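Local coordinates for protein B-129 (PDB 2WBT) that binds zinc through two C2H2-type zinc fingers, is essential for virus function and probably binds DNA, at residues Lys91-Ile94 / Arg95-His99. Residues are numbered along the deposited sequence; the frame is centred on the assembly and turned at random.
Sequences KQHI and RYTEH. With ZN (zinc ion), chain C.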
ATOM      1  N   LYS A  91      15.672  16.866   7.334  1.00 21.45           N
ATOM      2  CA  LYS A  91      16.075  16.561   8.712  1.00 21.83           C
ATOM      3  C   LYS A  91      16.273  17.809   9.574  1.00 22.26           C
ATOM      4  O   LYS A  91      16.388  17.696  10.795  1.00 22.28           O
ATOM      5  CB  LYS A  91      17.301  15.644   8.765  1.00 21.81           C
ATOM      6  CG  LYS A  91      18.607  16.233   8.269  1.00 21.79           C
ATOM      7  CD  LYS A  91      19.682  15.155   8.213  1.00 21.78           C
ATOM      8  CE  LYS A  91      19.487  14.214   7.026  1.00 21.78           C
ATOM      9  NZ  LYS A  91      20.407  13.044   7.088  1.00 21.78           N
ATOM     10  N   GLN A  92      16.318  18.987   8.954  1.00 22.83           N
ATOM     11  CA  GLN A  92      16.173  20.232   9.712  1.00 23.31           C
ATOM     12  C   GLN A  92      14.746  20.308  10.251  1.00 23.88           C
ATOM     13  O   GLN A  92      14.517  20.740  11.380  1.00 23.90           O
ATOM     14  CB  GLN A  92      16.468  21.464   8.854  1.00 23.28           C
ATOM     15  CG  GLN A  92      16.147  22.781   9.565  1.00 23.22           C
ATOM     16  CD  GLN A  92      16.610  23.995   8.795  1.00 23.18           C
ATOM     17  OE1 GLN A  92      15.793  24.779   8.301  1.00 23.18           O
ATOM     18  NE2 GLN A  92      17.927  24.165   8.687  1.00 23.17           N
ATOM     19  N   HIS A  93      13.797  19.882   9.424  1.00 24.59           N
ATOM     20  CA  HIS A  93      12.379  19.857   9.802  1.00 25.29           C
ATOM     21  C   HIS A  93      12.119  18.838  10.898  1.00 24.38           C
ATOM     22  O   HIS A  93      11.422  19.130  11.869  1.00 23.86           O
ATOM     23  CB  HIS A  93      11.494  19.538   8.593  1.00 26.43           C
ATOM     24  CG  HIS A  93      10.113  19.056   8.946  1.00 29.10           C
ATOM     25  ND1 HIS A  93       9.085  19.910   9.283  1.00 31.98           N
ATOM     26  CD2 HIS A  93       9.587  17.807   8.980  1.00 32.00           C
ATOM     27  CE1 HIS A  93       7.990  19.209   9.522  1.00 32.62           C
ATOM     28  NE2 HIS A  93       8.267  17.930   9.344  1.00 32.60           N
ATOM     29  N   ILE A  94      12.665  17.639  10.726  1.00 24.06           N
ATOM     30  CA  ILE A  94      12.478  16.566  11.700  1.00 23.81           C
ATOM     31  C   ILE A  94      13.132  16.913  13.035  1.00 23.65           C
ATOM     32  O   ILE A  94      12.545  16.687  14.095  1.00 23.63           O
ATOM     33  CB  ILE A  94      13.028  15.221  11.177  1.00 23.79           C
ATOM     34  CG1 ILE A  94      12.061  14.621  10.156  1.00 23.75           C
ATOM     35  CG2 ILE A  94      13.233  14.233  12.319  1.00 23.78           C
ATOM     36  CD1 ILE A  94      12.602  13.396   9.449  1.00 23.73           C
ATOM     37  N   ARG A  95      14.338  17.469  12.976  1.00 23.49           N
ATOM     38  CA  ARG A  95      15.074  17.827  14.187  1.00 23.39           C
ATOM     39  C   ARG A  95      14.432  18.985  14.956  1.00 23.38           C
ATOM     40  O   ARG A  95      14.327  18.926  16.183  1.00 23.37           O
ATOM     41  CB  ARG A  95      16.529  18.170  13.859  1.00 23.36           C
ATOM     42  CG  ARG A  95      17.333  18.591  15.076  1.00 23.29           C
ATOM     43  CD  ARG A  95      18.820  18.507  14.833  1.00 23.21           C
ATOM     44  NE  ARG A  95      19.572  18.943  16.006  1.00 23.16           N
ATOM     45  CZ  ARG A  95      20.900  18.950  16.096  1.00 23.13           C
ATOM     46  NH1 ARG A  95      21.651  18.543  15.077  1.00 23.12           N
ATOM     47  NH2 ARG A  95      21.483  19.369  17.214  1.00 23.12           N
ATOM     48  N   TYR A  96      14.002  20.024  14.242  1.00 23.39           N
ATOM     49  CA  TYR A  96      13.549  21.267  14.886  1.00 23.42           C
ATOM     50  C   TYR A  96      12.051  21.582  14.772  1.00 23.55           C
ATOM     51  O   TYR A  96      11.514  22.293  15.623  1.00 23.55           O
ATOM     52  CB  TYR A  96      14.352  22.455  14.348  1.00 23.39           C
ATOM     53  CG  TYR A  96      15.830  22.382  14.657  1.00 23.28           C
ATOM     54  CD1 TYR A  96      16.321  22.775  15.900  1.00 23.19           C
ATOM     55  CD2 TYR A  96      16.739  21.919  13.710  1.00 23.19           C
ATOM     56  CE1 TYR A  96      17.679  22.709  16.190  1.00 23.15           C
ATOM     57  CE2 TYR A  96      18.097  21.849  13.989  1.00 23.15           C
ATOM     58  CZ  TYR A  96      18.560  22.245  15.231  1.00 23.14           C
ATOM     59  OH  TYR A  96      19.906  22.178  15.513  1.00 23.12           O
ATOM     60  N   THR A  97      11.382  21.061  13.746  1.00 23.72           N
ATOM     61  CA  THR A  97      10.022  21.515  13.402  1.00 23.88           C
ATOM     62  C   THR A  97       8.898  20.472  13.553  1.00 24.05           C
ATOM     63  O   THR A  97       7.732  20.846  13.695  1.00 24.06           O
ATOM     64  CB  THR A  97       9.989  22.084  11.963  1.00 23.87           C
ATOM     65  OG1 THR A  97      11.074  23.004  11.783  1.00 23.87           O
ATOM     66  CG2 THR A  97       8.673  22.803  11.686  1.00 23.87           C
ATOM     67  N   GLU A  98       9.236  19.184  13.531  1.00 24.26           N
ATOM     68  CA  GLU A  98       8.223  18.124  13.606  1.00 24.43           C
ATOM     69  C   GLU A  98       7.915  17.757  15.064  1.00 24.57           C
ATOM     70  O   GLU A  98       8.762  17.187  15.753  1.00 24.58           O
ATOM     71  CB  GLU A  98       8.686  16.887  12.824  1.00 24.44           C
ATOM     72  CG  GLU A  98       7.704  15.717  12.833  1.00 24.47           C
ATOM     73  CD  GLU A  98       6.276  16.145  12.546  1.00 24.49           C
ATOM     74  OE1 GLU A  98       5.988  16.532  11.388  1.00 24.50           O
ATOM     75  OE2 GLU A  98       5.446  16.100  13.478  1.00 24.50           O
ATOM     76  N   HIS A  99       6.701  18.077  15.516  1.00 24.72           N
ATOM     77  CA  HIS A  99       6.312  17.904  16.926  1.00 24.84           C
ATOM     78  C   HIS A  99       5.155  16.928  17.185  1.00 24.92           C
ATOM     79  O   HIS A  99       4.685  16.830  18.320  1.00 24.94           O
ATOM     80  CB  HIS A  99       5.946  19.259  17.541  1.00 24.85           C
ATOM     81  CG  HIS A  99       7.046  20.270  17.474  1.00 24.88           C
ATOM     82  ND1 HIS A  99       8.275  20.074  18.066  1.00 24.90           N
ATOM     83  CD2 HIS A  99       7.098  21.491  16.893  1.00 24.90           C
ATOM     84  CE1 HIS A  99       9.039  21.129  17.847  1.00 24.92           C
ATOM     85  NE2 HIS A  99       8.348  22.003  17.138  1.00 24.91           N
TER
HETATM   86 ZN    ZN C1130       6.806  16.135   9.433  1.00 48.26          ZN
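His-93 and Glu-98 meet at a zinc ion beside helix 87-96 of the first zinc finger, and the site is completed by Cys-77 and Cys-80. Glutamate thus stands where a classical C2H2 finger carries its second histidine. Followed outward, the Glu-98 side chain first lays CB over the His-93 ring as an off-centre CH-pi contact, 4.1 Å from the centroid. CG continues toward the metal because it lies opposite the backbone N (chi1 -180°), and the bend at the next bond swings the carboxylate round. OE1 of Glu-98 then reaches the zinc at 2.2 Å. OE2 accepts a hydrogen bond from the backbone N of Thr-100, which should help fix the rotation of a carboxylate turned 77° from the imidazole plane. A carboxylate is a good oxygen ligand for zinc, and beside two cysteines, presumably thiolates, it probably makes the site more negative than a second histidine would. The imidazole of His-93 offers NE2 to zinc at 2.3 Å, while the other ring nitrogen, ND1, packs against CB of Thr-97 at 3.6 Å. That CB comes in obliquely, and CG2 also nears ND1; threonine's branched carbon suits it to this packing. The backbone brings both ligands together here: His-93 O accepts a bond from Thr-97 N at 2.7 Å and a weak one from Glu-98 N, bent to 128° at the hydrogen. One residue earlier, Gln-92 O accepts the ordinary i to i+4 bond from Tyr-96 N and also lies in the plane of the tyrosine ring at its edge, 3.4 Å from CD2 of Tyr-96.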